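Local coordinates for amidohydrolase (Brucella melitensis biovar Abortus, PDB 4F0L), which is a metal-dependent hydrolase of the amidohydrolase family that probably acts as a deaminase and binds a single iron ion in this crystal, at residues Tyr114-Gly126 with Val423-Gly437. Residues are numbered along the deposited sequence; the frame is centred on the assembly and turned at random.
Sequences YVDMLEAGFTRVG and VCDVWVRGVKQVEGG
Leu118, in the last turn of helix 103-119, is the leucine whose side chain packs on the hairpin of strands 423-428 and 431-435. Its CD2 lies 3.7 Å from Val428 CG2, the two side chains crossing at about a right angle, while its CB rests 3.9 Å from Val434 CG2. A branched valine suits position 426 because its two methyls meet different partners: Val426 turns CG2 to Leu118 O, 3.4 Å away, and CG1 to Thr123 CG2. Leu118 O accepts a hydrogen bond from Gly121 N, and the methyl packs against it.

Glu119 lays its aliphatic CG, 4.2 Å away, across Val434 CG2. CG sits beside the backbone N (chi1 -69°) and the chain runs on extended past Gly437 O to a carboxylate held by Arg442 and His439 N. Val423 sets one methyl on each of two successive carbonyls: CG1 lies 3.3 Å from Glu119 O, and CG2 meets Ala120 O at 3.5 Å. Gly121 closes the helix in a Schellman motif; its positive phi suits glycine, and a CB here would crowd Val423 CG2. Thr123, on the barrel strand, presents CB and CG2 to Val428 CG2, each at 3.7 Å, with CG2 also reaching Val426 CG1 at 3.8 Å.

The contact thus joins helix 103-119 and strand 122-129 to the hairpin 423-435, away from the iron site. No hydrogen bond crosses it, so its cohesion comes from methyl packing and burial, while Glu119 OE2 turns to Arg442 and His439 N, and Gln433 OE1 to Arg440.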
ATOM      1  N   TYR B 114      12.057  12.655  -9.342  1.00 13.31           N
ATOM      2  CA  TYR B 114      11.220  13.844  -9.207  1.00 13.19           C
ATOM      3  C   TYR B 114      10.050  13.782 -10.187  1.00 13.15           C
ATOM      4  O   TYR B 114       8.955  14.250  -9.874  1.00 12.33           O
ATOM      5  CB  TYR B 114      12.050  15.148  -9.327  1.00 13.16           C
ATOM      6  CG  TYR B 114      13.137  15.311  -8.251  1.00 13.16           C
ATOM      7  CD1 TYR B 114      13.036  14.686  -7.003  1.00 13.31           C
ATOM      8  CD2 TYR B 114      14.256  16.093  -8.479  1.00 13.35           C
ATOM      9  CE1 TYR B 114      14.027  14.817  -6.045  1.00 13.12           C
ATOM     10  CE2 TYR B 114      15.222  16.244  -7.530  1.00 13.31           C
ATOM     11  CZ  TYR B 114      15.114  15.605  -6.316  1.00 13.29           C
ATOM     12  OH  TYR B 114      16.091  15.732  -5.350  1.00 13.24           O
ATOM     13  N   VAL B 115      10.252  13.178 -11.364  1.00 13.78           N
ATOM     14  CA  VAL B 115       9.135  12.926 -12.261  1.00 13.78           C
ATOM     15  C   VAL B 115       8.088  11.998 -11.606  1.00 14.11           C
ATOM     16  O   VAL B 115       6.873  12.248 -11.649  1.00 13.49           O
ATOM     17  CB  VAL B 115       9.612  12.364 -13.605  1.00 14.72           C
ATOM     18  CG1 VAL B 115       8.468  11.638 -14.336  1.00 14.08           C
ATOM     19  CG2 VAL B 115      10.245  13.471 -14.461  1.00 15.27           C
ATOM     20  N   ASP B 116       8.561  10.908 -11.022  1.00 14.27           N
ATOM     21  CA  ASP B 116       7.688   9.977 -10.305  1.00 15.33           C
ATOM     22  C   ASP B 116       6.913  10.719  -9.160  1.00 13.97           C
ATOM     23  O   ASP B 116       5.692  10.579  -9.000  1.00 13.52           O
ATOM     24  CB  ASP B 116       8.582   8.859  -9.748  1.00 16.97           C
ATOM     25  CG  ASP B 116       7.943   7.511  -9.789  1.00 19.93           C
ATOM     26  OD1 ASP B 116       6.731   7.477  -9.470  1.00 23.72           O
ATOM     27  OD2 ASP B 116       8.665   6.484 -10.067  1.00 21.51           O
ATOM     28  N   MET B 117       7.626  11.524  -8.374  1.00 12.53           N
ATOM     29  CA  MET B 117       6.972  12.316  -7.303  1.00 11.87           C
ATOM     30  C   MET B 117       5.918  13.255  -7.881  1.00 11.42           C
ATOM     31  O   MET B 117       4.820  13.313  -7.381  1.00 11.10           O
ATOM     32  CB  MET B 117       7.998  13.146  -6.534  1.00 11.95           C
ATOM     33  CG  MET B 117       8.901  12.315  -5.608  1.00 12.14           C
ATOM     34  SD  MET B 117      10.039  13.386  -4.717  1.00 12.39           S
ATOM     35  CE  MET B 117      10.771  12.256  -3.523  1.00 11.93           C
ATOM     36  N   LEU B 118       6.261  13.984  -8.943  1.00 11.20           N
ATOM     37  CA  LEU B 118       5.300  14.903  -9.579  1.00 11.60           C
ATOM     38  C   LEU B 118       4.064  14.145 -10.058  1.00 11.66           C
ATOM     39  O   LEU B 118       2.943  14.581  -9.809  1.00 12.24           O
ATOM     40  CB  LEU B 118       5.941  15.692 -10.730  1.00 11.66           C
ATOM     41  CG  LEU B 118       6.788  16.900 -10.313  1.00 11.60           C
ATOM     42  CD1 LEU B 118       7.704  17.401 -11.417  1.00 11.47           C
ATOM     43  CD2 LEU B 118       5.849  18.056  -9.866  1.00 11.27           C
ATOM     44  N   GLU B 119       4.261  12.997 -10.692  1.00 11.89           N
ATOM     45  CA  GLU B 119       3.149  12.170 -11.150  1.00 12.21           C
ATOM     46  C   GLU B 119       2.256  11.626  -9.994  1.00 11.76           C
ATOM     47  O   GLU B 119       1.074  11.388 -10.165  1.00 11.44           O
ATOM     48  CB  GLU B 119       3.643  11.041 -12.043  1.00 12.82           C
ATOM     49  CG  GLU B 119       4.180  11.491 -13.401  1.00 13.24           C
ATOM     50  CD  GLU B 119       4.542  10.307 -14.318  1.00 14.14           C
ATOM     51  OE1 GLU B 119       4.433   9.141 -13.840  1.00 14.29           O
ATOM     52  OE2 GLU B 119       4.901  10.535 -15.519  1.00 14.58           O
ATOM     53  N   ALA B 120       2.822  11.551  -8.804  1.00 11.14           N
ATOM     54  CA  ALA B 120       2.096  11.149  -7.633  1.00 11.08           C
ATOM     55  C   ALA B 120       1.435  12.355  -6.908  1.00 11.09           C
ATOM     56  O   ALA B 120       0.758  12.146  -5.902  1.00 11.17           O
ATOM     57  CB  ALA B 120       3.042  10.414  -6.678  1.00 10.77           C
ATOM     58  N   GLY B 121       1.673  13.586  -7.369  1.00 10.82           N
ATOM     59  CA  GLY B 121       1.006  14.751  -6.794  1.00 11.07           C
ATOM     60  C   GLY B 121       1.847  15.498  -5.761  1.00 10.80           C
ATOM     61  O   GLY B 121       1.313  16.322  -4.999  1.00 10.97           O
ATOM     62  N   PHE B 122       3.142  15.175  -5.657  1.00 10.43           N
ATOM     63  CA  PHE B 122       4.032  15.948  -4.802  1.00 10.20           C
ATOM     64  C   PHE B 122       4.600  17.087  -5.633  1.00 10.57           C
ATOM     65  O   PHE B 122       5.149  16.841  -6.710  1.00 10.53           O
ATOM     66  CB  PHE B 122       5.212  15.106  -4.310  1.00 10.01           C
ATOM     67  CG  PHE B 122       4.837  13.982  -3.406  1.00 10.02           C
ATOM     68  CD1 PHE B 122       4.606  14.203  -2.065  1.00 10.15           C
ATOM     69  CD2 PHE B 122       4.778  12.666  -3.893  1.00 10.01           C
ATOM     70  CE1 PHE B 122       4.335  13.145  -1.214  1.00 10.29           C
ATOM     71  CE2 PHE B 122       4.487  11.619  -3.065  1.00 10.12           C
ATOM     72  CZ  PHE B 122       4.261  11.855  -1.717  1.00 10.38           C
ATOM     73  N   THR B 123       4.519  18.322  -5.124  1.00 10.84           N
ATOM     74  CA  THR B 123       4.919  19.527  -5.864  1.00 11.28           C
ATOM     75  C   THR B 123       6.221  20.182  -5.388  1.00 11.79           C
ATOM     76  O   THR B 123       6.727  21.129  -6.019  1.00 11.87           O
ATOM     77  CB  THR B 123       3.805  20.569  -5.819  1.00 11.64           C
ATOM     78  OG1 THR B 123       3.360  20.776  -4.460  1.00 11.59           O
ATOM     79  CG2 THR B 123       2.612  20.087  -6.680  1.00 11.61           C
ATOM     80  N   ARG B 124       6.774  19.675  -4.288  1.00 11.78           N
ATOM     81  CA  ARG B 124       8.051  20.164  -3.736  1.00 12.22           C
ATOM     82  C   ARG B 124       8.740  19.010  -3.086  1.00 11.92           C
ATOM     83  O   ARG B 124       8.070  18.129  -2.544  1.00 11.66           O
ATOM     84  CB  ARG B 124       7.870  21.302  -2.701  1.00 12.92           C
ATOM     85  CG  ARG B 124       9.156  21.796  -2.063  1.00 13.02           C
ATOM     86  CD  ARG B 124       8.928  23.013  -1.175  1.00 13.60           C
ATOM     87  NE  ARG B 124       8.558  24.181  -1.967  1.00 14.24           N
ATOM     88  CZ  ARG B 124       9.395  25.130  -2.381  1.00 14.75           C
ATOM     89  NH1 ARG B 124      10.697  25.076  -2.100  1.00 14.90           N
ATOM     90  NH2 ARG B 124       8.921  26.155  -3.086  1.00 15.52           N
ATOM     91  N   VAL B 125      10.063  19.014  -3.137  1.00 11.90           N
ATOM     92  CA  VAL B 125      10.810  17.993  -2.467  1.00 12.32           C
ATOM     93  C   VAL B 125      11.794  18.601  -1.504  1.00 12.57           C
ATOM     94  O   VAL B 125      12.405  19.634  -1.781  1.00 12.39           O
ATOM     95  CB  VAL B 125      11.521  17.017  -3.455  1.00 12.71           C
ATOM     96  CG1 VAL B 125      12.528  17.747  -4.349  1.00 12.71           C
ATOM     97  CG2 VAL B 125      12.176  15.868  -2.653  1.00 12.43           C
ATOM     98  N   GLY B 126      11.918  17.945  -0.357  1.00 12.95           N
ATOM     99  CA  GLY B 126      12.946  18.250   0.638  1.00 13.49           C
ATOM    100  C   GLY B 126      14.050  17.258   0.519  1.00 13.47           C
ATOM    101  O   GLY B 126      13.932  16.139   0.995  1.00 15.70           O
ATOM    102  N   VAL B 423      -4.122  10.752  -9.423  1.00 18.16           N
ATOM    103  CA  VAL B 423      -3.627  12.086  -9.878  1.00 16.84           C
ATOM    104  C   VAL B 423      -3.825  12.274 -11.394  1.00 17.25           C
ATOM    105  O   VAL B 423      -3.505  11.382 -12.192  1.00 17.42           O
ATOM    106  CB  VAL B 423      -2.150  12.258  -9.492  1.00 15.84           C
ATOM    107  CG1 VAL B 423      -1.518  13.484 -10.172  1.00 14.91           C
ATOM    108  CG2 VAL B 423      -2.009  12.323  -7.983  1.00 15.08           C
ATOM    109  N   CYS B 424      -4.416  13.397 -11.773  1.00 17.53           N
ATOM    110  CA  CYS B 424      -4.624  13.733 -13.180  1.00 18.46           C
ATOM    111  C   CYS B 424      -3.585  14.785 -13.643  1.00 17.28           C
ATOM    112  O   CYS B 424      -2.543  14.440 -14.181  1.00 16.31           O
ATOM    113  CB  CYS B 424      -6.058  14.188 -13.414  1.00 20.28           C
ATOM    114  SG  CYS B 424      -6.495  14.230 -15.167  1.00 25.01           S
ATOM    115  N   ASP B 425      -3.844  16.065 -13.360  1.00 16.69           N
ATOM    116  CA  ASP B 425      -2.901  17.137 -13.686  1.00 16.12           C
ATOM    117  C   ASP B 425      -2.184  17.651 -12.452  1.00 14.73           C
ATOM    118  O   ASP B 425      -2.713  17.611 -11.338  1.00 14.05           O
ATOM    119  CB  ASP B 425      -3.631  18.286 -14.393  1.00 17.09           C
ATOM    120  CG  ASP B 425      -4.227  17.865 -15.728  1.00 18.50           C
ATOM    121  OD1 ASP B 425      -3.947  16.759 -16.221  1.00 18.95           O
ATOM    122  OD2 ASP B 425      -4.997  18.662 -16.325  1.00 20.51           O
ATOM    123  N   VAL B 426      -0.983  18.173 -12.653  1.00 14.10           N
ATOM    124  CA  VAL B 426      -0.220  18.723 -11.568  1.00 13.23           C
ATOM    125  C   VAL B 426       0.489  19.975 -12.067  1.00 13.50           C
ATOM    126  O   VAL B 426       1.138  19.936 -13.109  1.00 13.63           O
ATOM    127  CB  VAL B 426       0.835  17.715 -11.056  1.00 12.49           C
ATOM    128  CG1 VAL B 426       1.630  18.335  -9.916  1.00 11.62           C
ATOM    129  CG2 VAL B 426       0.201  16.352 -10.663  1.00 12.51           C
ATOM    130  N   TRP B 427       0.327  21.074 -11.331  1.00 13.75           N
ATOM    131  CA  TRP B 427       0.976  22.333 -11.615  1.00 14.13           C
ATOM    132  C   TRP B 427       1.955  22.681 -10.545  1.00 13.67           C
ATOM    133  O   TRP B 427       1.660  22.549  -9.344  1.00 13.30           O
ATOM    134  CB  TRP B 427      -0.025  23.429 -11.628  1.00 15.36           C
ATOM    135  CG  TRP B 427      -1.103  23.380 -12.698  1.00 16.34           C
ATOM    136  CD1 TRP B 427      -1.173  24.109 -13.861  1.00 17.55           C
ATOM    137  CD2 TRP B 427      -2.312  22.560 -12.690  1.00 16.59           C
ATOM    138  NE1 TRP B 427      -2.317  23.821 -14.562  1.00 18.36           N
ATOM    139  CE2 TRP B 427      -3.045  22.897 -13.902  1.00 17.84           C
ATOM    140  CE3 TRP B 427      -2.833  21.598 -11.829  1.00 15.78           C
ATOM    141  CZ2 TRP B 427      -4.247  22.278 -14.226  1.00 18.30           C
ATOM    142  CZ3 TRP B 427      -4.070  21.043 -12.128  1.00 16.21           C
ATOM    143  CH2 TRP B 427      -4.752  21.360 -13.310  1.00 17.46           C
ATOM    144  N   VAL B 428       3.113  23.194 -10.962  1.00 13.65           N
ATOM    145  CA  VAL B 428       4.096  23.792 -10.051  1.00 13.58           C
ATOM    146  C   VAL B 428       4.482  25.182 -10.594  1.00 14.72           C
ATOM    147  O   VAL B 428       4.880  25.320 -11.757  1.00 15.36           O
ATOM    148  CB  VAL B 428       5.340  22.890  -9.893  1.00 12.78           C
ATOM    149  CG1 VAL B 428       6.429  23.608  -9.095  1.00 12.82           C
ATOM    150  CG2 VAL B 428       4.953  21.554  -9.214  1.00 11.64           C
ATOM    151  N   ARG B 429       4.338  26.198  -9.757  1.00 15.45           N
ATOM    152  CA  ARG B 429       4.545  27.593 -10.153  1.00 17.02           C
ATOM    153  C   ARG B 429       3.745  27.887 -11.396  1.00 17.96           C
ATOM    154  O   ARG B 429       4.212  28.575 -12.303  1.00 19.19           O
ATOM    155  CB  ARG B 429       6.027  27.959 -10.330  1.00 17.65           C
ATOM    156  CG  ARG B 429       6.878  27.668  -9.089  1.00 17.39           C
ATOM    157  CD  ARG B 429       8.282  28.263  -9.182  1.00 18.34           C
ATOM    158  NE  ARG B 429       9.005  27.744 -10.321  1.00 18.46           N
ATOM    159  CZ  ARG B 429       9.587  26.549 -10.363  1.00 18.05           C
ATOM    160  NH1 ARG B 429       9.570  25.730  -9.296  1.00 17.12           N
ATOM    161  NH2 ARG B 429      10.210  26.153 -11.480  1.00 18.30           N
ATOM    162  N   GLY B 430       2.499  27.395 -11.410  1.00 17.53           N
ATOM    163  CA  GLY B 430       1.612  27.642 -12.498  1.00 18.46           C
ATOM    164  C   GLY B 430       1.918  26.868 -13.775  1.00 18.63           C
ATOM    165  O   GLY B 430       1.175  27.011 -14.740  1.00 19.75           O
ATOM    166  N   VAL B 431       2.954  26.037 -13.800  1.00 17.56           N
ATOM    167  CA  VAL B 431       3.298  25.281 -15.039  1.00 17.87           C
ATOM    168  C   VAL B 431       2.773  23.863 -14.920  1.00 16.82           C
ATOM    169  O   VAL B 431       3.080  23.166 -13.958  1.00 15.54           O
ATOM    170  CB  VAL B 431       4.830  25.233 -15.291  1.00 17.71           C
ATOM    171  CG1 VAL B 431       5.150  24.382 -16.541  1.00 18.23           C
ATOM    172  CG2 VAL B 431       5.390  26.655 -15.409  1.00 18.87           C
ATOM    173  N   LYS B 432       1.973  23.422 -15.895  1.00 17.77           N
ATOM    174  CA  LYS B 432       1.409  22.061 -15.843  1.00 17.25           C
ATOM    175  C   LYS B 432       2.474  21.045 -16.166  1.00 16.85           C
ATOM    176  O   LYS B 432       2.839  20.898 -17.316  1.00 17.44           O
ATOM    177  CB  LYS B 432       0.220  21.891 -16.810  1.00 18.55           C
ATOM    178  CG  LYS B 432      -0.508  20.573 -16.562  1.00 18.24           C
ATOM    179  CD  LYS B 432      -1.593  20.288 -17.579  1.00 19.63           C
ATOM    180  CE  LYS B 432      -2.832  21.095 -17.328  1.00 20.56           C
ATOM    181  NZ  LYS B 432      -3.925  20.738 -18.275  1.00 21.99           N
ATOM    182  N   GLN B 433       2.999  20.365 -15.144  1.00 15.64           N
ATOM    183  CA  GLN B 433       4.072  19.426 -15.366  1.00 15.41           C
ATOM    184  C   GLN B 433       3.533  18.024 -15.699  1.00 15.33           C
ATOM    185  O   GLN B 433       4.184  17.304 -16.434  1.00 15.61           O
ATOM    186  CB  GLN B 433       5.039  19.358 -14.185  1.00 14.70           C
ATOM    187  CG  GLN B 433       5.804  20.648 -13.920  1.00 15.48           C
ATOM    188  CD  GLN B 433       6.825  20.954 -15.016  1.00 16.68           C
ATOM    189  OE1 GLN B 433       7.052  20.123 -15.888  1.00 17.60           O
ATOM    190  NE2 GLN B 433       7.399  22.154 -15.002  1.00 16.84           N
ATOM    191  N   VAL B 434       2.347  17.686 -15.192  1.00 14.86           N
ATOM    192  CA  VAL B 434       1.759  16.369 -15.351  1.00 15.09           C
ATOM    193  C   VAL B 434       0.386  16.541 -15.968  1.00 16.32           C
ATOM    194  O   VAL B 434      -0.398  17.390 -15.523  1.00 16.55           O
ATOM    195  CB  VAL B 434       1.659  15.640 -13.988  1.00 13.86           C
ATOM    196  CG1 VAL B 434       0.953  14.274 -14.160  1.00 13.88           C
ATOM    197  CG2 VAL B 434       3.059  15.508 -13.365  1.00 12.82           C
ATOM    198  N   GLU B 435       0.113  15.778 -17.007  1.00 17.76           N
ATOM    199  CA  GLU B 435      -1.176  15.802 -17.673  1.00 19.75           C
ATOM    200  C   GLU B 435      -1.728  14.365 -17.771  1.00 19.85           C
ATOM    201  O   GLU B 435      -1.068  13.498 -18.301  1.00 19.62           O
ATOM    202  CB  GLU B 435      -1.084  16.406 -19.056  1.00 22.49           C
ATOM    203  CG  GLU B 435      -2.455  16.558 -19.679  1.00 25.65           C
ATOM    204  CD  GLU B 435      -2.403  17.116 -21.059  1.00 29.15           C
ATOM    205  OE1 GLU B 435      -2.258  18.337 -21.159  1.00 31.56           O
ATOM    206  OE2 GLU B 435      -2.507  16.325 -22.028  1.00 33.07           O
ATOM    207  N   GLY B 436      -2.958  14.148 -17.292  1.00 19.58           N
ATOM    208  CA  GLY B 436      -3.561  12.824 -17.283  1.00 19.52           C
ATOM    209  C   GLY B 436      -2.600  11.793 -16.692  1.00 18.58           C
ATOM    210  O   GLY B 436      -2.440  10.717 -17.246  1.00 18.68           O
ATOM    211  N   GLY B 437      -1.932  12.138 -15.603  1.00 16.68           N
ATOM    212  CA  GLY B 437      -1.051  11.198 -14.939  1.00 16.50           C
ATOM    213  C   GLY B 437       0.354  11.090 -15.490  1.00 16.37           C
ATOM    214  O   GLY B 437       1.194  10.432 -14.899  1.00 16.13           O
TER